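Long-range contacts in surface protein VspA (Borrelia turicatae, PDB 2GA0), which is an outer-membrane lipoprotein of a variable surface family, probably expressed one member at a time, with switching that probably helps evade host immunity: residues K26-L31 with S70-K75; A55-K60 with K116-D121. One frame throughout, in Å; residues are numbered along the deposited sequence.

Interaction 1: K26-L31 with S70-K75; sequences KDVHTL and SAVDTK. With NI (nickel (II) ion), chain I.
Val28 and Leu31 pack against Val72 and Lys75 in a buried helix-helix contact near the middle of the bundle, where helix 8-40 runs antiparallel to helix 59-79, with the axes of the two segments 9.7 Å apart at 161°. The apolar strip is short. Val28 CG1 lies against Val72 CG1, the two side chains crossing at about a right angle, while the other methyl of Val72, CG2, sits 3.5 Å from Leu31 CB. With Leu31 CG turned anti to the carbonyl carbon (chi1 -74°), its CD1 reaches the methyl of Ala71 and the aliphatic part of Lys75, with Lys75 CD 4.0 Å from that Leu31 methyl.

Lys75 bends at chi2 and chi4, and its ammonium ends at Asp27, whose side chain it crosses nearly squarely. Lys75 NZ to Asp27 OD1 is a 2.6 Å salt bridge on the syn side of the carboxylate, 20° out of its plane. One water accepts from Lys75 NZ and donates to Asp27 OD2, closing a small ring; OD2 is also hydrogen-bonded to Thr30 of the second subunit, so the ion pair sits at the dimer interface. On another face of helix 8-40, His29 NE2 holds a nickel ion at 2.1 Å, together with Asp151 and a water. Helix 140-166, which supplies Asp151, packs on Val28 and His29, and helix 87-109 touches Val72 and Asp73.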
loop_
_atom_site.group_PDB
_atom_site.type_symbol
_atom_site.label_atom_id
_atom_site.label_comp_id
_atom_site.label_asym_id
_atom_site.label_seq_id
_atom_site.Cartn_x
_atom_site.Cartn_y
_atom_site.Cartn_z
ATOM N N LYS A 26 -9.109 2.566 -4.784
ATOM C CA LYS A 26 -8.259 1.395 -4.716
ATOM C C LYS A 26 -6.889 1.666 -4.086
ATOM O O LYS A 26 -6.412 0.847 -3.304
ATOM C CB LYS A 26 -8.102 0.764 -6.087
ATOM C CG LYS A 26 -8.174 -0.776 -6.042
ATOM C CD LYS A 26 -7.134 -1.436 -5.080
ATOM C CE LYS A 26 -6.915 -2.975 -5.321
ATOM N NZ LYS A 26 -8.130 -3.855 -5.135
ATOM N N ASP A 27 -6.272 2.806 -4.408
ATOM C CA ASP A 27 -4.985 3.134 -3.815
ATOM C C ASP A 27 -5.114 3.321 -2.298
ATOM O O ASP A 27 -4.320 2.804 -1.537
ATOM C CB ASP A 27 -4.326 4.289 -4.563
ATOM C CG ASP A 27 -3.205 4.924 -3.788
ATOM O OD1 ASP A 27 -3.449 5.994 -3.171
ATOM O OD2 ASP A 27 -2.038 4.458 -3.723
ATOM N N VAL A 28 -6.167 3.965 -1.841
ATOM C CA VAL A 28 -6.456 4.031 -0.403
ATOM C C VAL A 28 -6.730 2.639 0.191
ATOM O O VAL A 28 -6.218 2.312 1.231
ATOM C CB VAL A 28 -7.640 5.026 -0.085
ATOM C CG1 VAL A 28 -7.878 5.175 1.364
ATOM C CG2 VAL A 28 -7.358 6.359 -0.650
ATOM N N HIS A 29 -7.503 1.782 -0.446
ATOM C CA HIS A 29 -7.747 0.478 0.184
ATOM C C HIS A 29 -6.450 -0.321 0.331
ATOM O O HIS A 29 -6.257 -1.024 1.340
ATOM C CB HIS A 29 -8.839 -0.337 -0.516
ATOM C CG HIS A 29 -9.165 -1.650 0.150
ATOM N ND1 HIS A 29 -8.563 -2.841 -0.217
ATOM C CD2 HIS A 29 -10.074 -1.971 1.110
ATOM C CE1 HIS A 29 -9.070 -3.827 0.508
ATOM N NE2 HIS A 29 -9.979 -3.330 1.334
ATOM N N THR A 30 -5.537 -0.186 -0.631
ATOM C CA THR A 30 -4.328 -0.968 -0.584
ATOM C C THR A 30 -3.473 -0.448 0.533
ATOM O O THR A 30 -2.947 -1.249 1.293
ATOM C CB THR A 30 -3.637 -0.951 -1.901
ATOM O OG1 THR A 30 -4.379 -1.771 -2.787
ATOM C CG2 THR A 30 -2.318 -1.666 -1.824
ATOM N N LEU A 31 -3.359 0.874 0.673
ATOM C CA LEU A 31 -2.583 1.428 1.800
ATOM C C LEU A 31 -3.130 0.953 3.151
ATOM O O LEU A 31 -2.373 0.579 4.021
ATOM C CB LEU A 31 -2.524 2.944 1.744
ATOM C CG LEU A 31 -1.594 3.502 0.658
ATOM C CD1 LEU A 31 -1.569 5.024 0.713
ATOM C CD2 LEU A 31 -0.168 2.967 0.817
ATOM N N SER A 70 -1.309 8.279 7.730
ATOM C CA SER A 70 -1.265 9.729 7.440
ATOM C C SER A 70 -1.489 9.959 5.959
ATOM O O SER A 70 -2.185 10.905 5.566
ATOM C CB SER A 70 0.064 10.403 7.763
ATOM O OG SER A 70 0.379 10.340 9.110
ATOM N N ALA A 71 -0.836 9.113 5.152
ATOM C CA ALA A 71 -0.871 9.218 3.696
ATOM C C ALA A 71 -2.300 8.950 3.201
ATOM O O ALA A 71 -2.830 9.731 2.401
ATOM C CB ALA A 71 0.115 8.250 3.075
ATOM N N VAL A 72 -2.902 7.860 3.688
ATOM C CA VAL A 72 -4.322 7.600 3.523
ATOM C C VAL A 72 -5.157 8.826 3.880
ATOM O O VAL A 72 -5.957 9.289 3.079
ATOM C CB VAL A 72 -4.770 6.416 4.405
ATOM C CG1 VAL A 72 -6.224 6.458 4.657
ATOM C CG2 VAL A 72 -4.405 5.115 3.741
ATOM N N ASP A 73 -4.968 9.366 5.079
ATOM C CA ASP A 73 -5.772 10.499 5.509
ATOM C C ASP A 73 -5.658 11.671 4.517
ATOM O O ASP A 73 -6.662 12.327 4.203
ATOM C CB ASP A 73 -5.333 10.929 6.888
ATOM C CG ASP A 73 -6.275 11.928 7.521
ATOM O OD1 ASP A 73 -7.370 11.495 7.971
ATOM O OD2 ASP A 73 -5.985 13.151 7.665
ATOM N N THR A 74 -4.437 11.916 4.030
ATOM C CA THR A 74 -4.178 13.027 3.135
ATOM C C THR A 74 -4.880 12.797 1.795
ATOM O O THR A 74 -5.544 13.698 1.271
ATOM C CB THR A 74 -2.668 13.286 3.050
ATOM O OG1 THR A 74 -2.233 13.674 4.355
ATOM C CG2 THR A 74 -2.344 14.519 2.239
ATOM N N LYS A 75 -4.777 11.569 1.301
ATOM C CA LYS A 75 -5.365 11.183 0.041
ATOM C C LYS A 75 -6.894 11.376 0.086
ATOM O O LYS A 75 -7.498 11.943 -0.855
ATOM C CB LYS A 75 -5.009 9.743 -0.284
ATOM C CG LYS A 75 -3.807 9.585 -1.197
ATOM C CD LYS A 75 -2.803 8.524 -0.661
ATOM C CE LYS A 75 -1.450 8.498 -1.444
ATOM N NZ LYS A 75 -1.451 7.554 -2.640
HETATM NI NI NI I . -10.523 -4.430 3.002
HETATM O O HOH W 1 0.159 5.542 -4.235
HETATM O O HOH W 2 -10.960 -5.868 1.404
#

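Interaction 2: A55-K60 with K116-D121; sequences ADKNAK and KDDVKD. With NI (nickel (II) ion), chain J.
Asp56 and Asp121 exchange backbone-to-carboxylate hydrogen bonds where the turn leading into helix 59-79 meets the loop before helix 121-128. Asp56 N donates to Asp121 OD1 at 2.7 Å, and in return Asp121 N donates to Asp56 OD1 on the anti side, 3.1 Å away. The second oxygen of Asp56 is taken by Lys120, whose side chain runs alongside and the same way; its NZ forms a 2.9 Å salt bridge to Asp56 OD2 from above the carboxylate plane.

Asn58 ND2 bridges Asp121 OD1 and Val119 O. CG, turned anti to the carbonyl carbon (chi1 -71°), carries ND2 between them, 2.8 Å from Asp121 OD1, whose anti lone pair it meets in the amide plane. Each acceptor therefore serves two donors: Asp121 OD1 takes Asp56 N and Asn58 ND2, while Val119 O takes Asn58 ND2 and Asn58 N. Lys120 is the N-cap residue of helix 121-128, so this network ties the start of that helix to the approach to helix 59-79, at one end of the helical bundle.

Asp118 OD2 accepts from Lys57 N at 2.7 Å. Ala59 N, at the start of its helix, and Val119 N both donate to one water, beside which Ala59 CB touches Val119 CG2 at 3.5 Å. Lys57 NZ binds a nickel ion with Asp54, Asn58 OD1 accepts from Gly43 N, and Asp56 O accepts from Lys60 of the second subunit.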
loop_
_atom_site.group_PDB
_atom_site.type_symbol
_atom_site.label_atom_id
_atom_site.label_comp_id
_atom_site.label_asym_id
_atom_site.label_seq_id
_atom_site.Cartn_x
_atom_site.Cartn_y
_atom_site.Cartn_z
ATOM N N ALA A 55 11.267 -10.655 19.676
ATOM C CA ALA A 55 10.238 -9.915 20.393
ATOM C C ALA A 55 10.486 -8.422 20.603
ATOM O O ALA A 55 11.621 -7.977 20.855
ATOM C CB ALA A 55 10.034 -10.566 21.755
ATOM N N ASP A 56 9.394 -7.661 20.543
ATOM C CA ASP A 56 9.359 -6.339 21.156
ATOM C C ASP A 56 10.080 -5.294 20.311
ATOM O O ASP A 56 10.294 -5.518 19.107
ATOM C CB ASP A 56 9.924 -6.427 22.575
ATOM C CG ASP A 56 9.113 -7.336 23.441
ATOM O OD1 ASP A 56 7.920 -7.579 23.128
ATOM O OD2 ASP A 56 9.566 -7.882 24.457
ATOM N N LYS A 57 10.438 -4.160 20.937
ATOM C CA LYS A 57 11.110 -3.052 20.255
ATOM C C LYS A 57 10.347 -2.648 18.979
ATOM O O LYS A 57 10.944 -2.546 17.905
ATOM C CB LYS A 57 12.559 -3.417 19.904
ATOM C CG LYS A 57 13.551 -3.461 21.106
ATOM C CD LYS A 57 13.886 -4.929 21.553
ATOM C CE LYS A 57 15.011 -5.609 20.687
ATOM N NZ LYS A 57 14.812 -7.061 20.247
ATOM N N ASN A 58 9.041 -2.415 19.099
ATOM C CA ASN A 58 8.177 -2.204 17.950
ATOM C C ASN A 58 7.817 -0.771 17.614
ATOM O O ASN A 58 7.110 -0.529 16.650
ATOM C CB ASN A 58 6.866 -2.967 18.168
ATOM C CG ASN A 58 7.047 -4.437 18.074
ATOM O OD1 ASN A 58 7.452 -4.941 17.022
ATOM N ND2 ASN A 58 6.800 -5.148 19.178
ATOM N N ALA A 59 8.255 0.184 18.415
ATOM C CA ALA A 59 7.851 1.580 18.230
ATOM C C ALA A 59 7.913 2.075 16.773
ATOM O O ALA A 59 6.963 2.635 16.253
ATOM C CB ALA A 59 8.679 2.490 19.117
ATOM N N LYS A 60 9.050 1.855 16.121
ATOM C CA LYS A 60 9.314 2.418 14.807
ATOM C C LYS A 60 8.443 1.738 13.753
ATOM O O LYS A 60 8.036 2.373 12.782
ATOM C CB LYS A 60 10.804 2.314 14.476
ATOM C CG LYS A 60 11.640 3.589 14.798
ATOM C CD LYS A 60 11.339 4.168 16.203
ATOM C CE LYS A 60 12.253 5.284 16.642
ATOM N NZ LYS A 60 13.395 4.774 17.474
ATOM N N LYS A 116 7.333 4.591 23.366
ATOM C CA LYS A 116 8.371 4.232 24.340
ATOM C C LYS A 116 9.498 3.392 23.706
ATOM O O LYS A 116 9.323 2.805 22.638
ATOM C CB LYS A 116 7.765 3.537 25.581
ATOM C CG LYS A 116 6.831 2.306 25.345
ATOM C CD LYS A 116 6.236 1.850 26.718
ATOM C CE LYS A 116 5.746 0.371 26.773
ATOM N NZ LYS A 116 6.330 -0.491 27.936
ATOM N N ASP A 117 10.653 3.350 24.363
ATOM C CA ASP A 117 11.834 2.683 23.808
ATOM C C ASP A 117 11.675 1.176 23.644
ATOM O O ASP A 117 12.486 0.532 22.957
ATOM C CB ASP A 117 13.123 3.071 24.558
ATOM C CG ASP A 117 13.783 4.362 23.967
ATOM O OD1 ASP A 117 14.472 4.247 22.883
ATOM O OD2 ASP A 117 13.646 5.524 24.505
ATOM N N ASP A 118 10.639 0.602 24.241
ATOM C CA ASP A 118 10.407 -0.791 23.997
ATOM C C ASP A 118 8.914 -1.147 24.012
ATOM O O ASP A 118 8.342 -1.563 25.048
ATOM C CB ASP A 118 11.239 -1.601 24.956
ATOM C CG ASP A 118 11.372 -2.999 24.514
ATOM O OD1 ASP A 118 12.156 -3.760 25.140
ATOM O OD2 ASP A 118 10.707 -3.412 23.531
ATOM N N VAL A 119 8.279 -0.961 22.857
ATOM C CA VAL A 119 6.886 -1.328 22.712
ATOM C C VAL A 119 6.789 -2.835 22.532
ATOM O O VAL A 119 7.250 -3.366 21.514
ATOM C CB VAL A 119 6.244 -0.586 21.516
ATOM C CG1 VAL A 119 4.713 -0.561 21.648
ATOM C CG2 VAL A 119 6.755 0.815 21.447
ATOM N N LYS A 120 6.210 -3.519 23.514
ATOM C CA LYS A 120 6.078 -4.981 23.438
ATOM C C LYS A 120 5.054 -5.415 22.384
ATOM O O LYS A 120 4.145 -4.670 22.021
ATOM C CB LYS A 120 5.839 -5.573 24.837
ATOM C CG LYS A 120 7.008 -5.309 25.771
ATOM C CD LYS A 120 6.720 -5.732 27.172
ATOM C CE LYS A 120 7.795 -6.709 27.672
ATOM N NZ LYS A 120 7.909 -8.015 26.877
ATOM N N ASP A 121 5.231 -6.618 21.874
ATOM C CA ASP A 121 4.324 -7.178 20.877
ATOM C C ASP A 121 2.851 -6.955 21.197
ATOM O O ASP A 121 2.138 -6.424 20.369
ATOM C CB ASP A 121 4.652 -8.648 20.661
ATOM C CG ASP A 121 6.066 -8.862 20.189
ATOM O OD1 ASP A 121 6.775 -7.875 19.877
ATOM O OD2 ASP A 121 6.557 -10.005 20.128
HETATM NI NI NI J . 15.854 -8.825 20.435
HETATM O O HOH W 3 10.369 0.239 20.726
#

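In the fold
Both contacts use helix 59-79: interaction 2 takes the turn before it and its first residues, interaction 1 a later part. Their centres are 25 Å apart and their nearest atoms about 12 Å, without touching. Along the chain the segments alternate, 26-31, 55-60, 70-75, 116-121, so the two contacts cross along the chain. Interaction 1 pairs helix 59-79 with helix 8-40 close to the centre of the chain; interaction 2 joins its beginning to the loop before helix 121-128, far from that centre. The strands 44-47 and 50-53 fall between helices 8-40 and 59-79. Each contact includes a nickel ligand and reaches the second subunit, which is thus touched both near the middle and toward one end of the bundle.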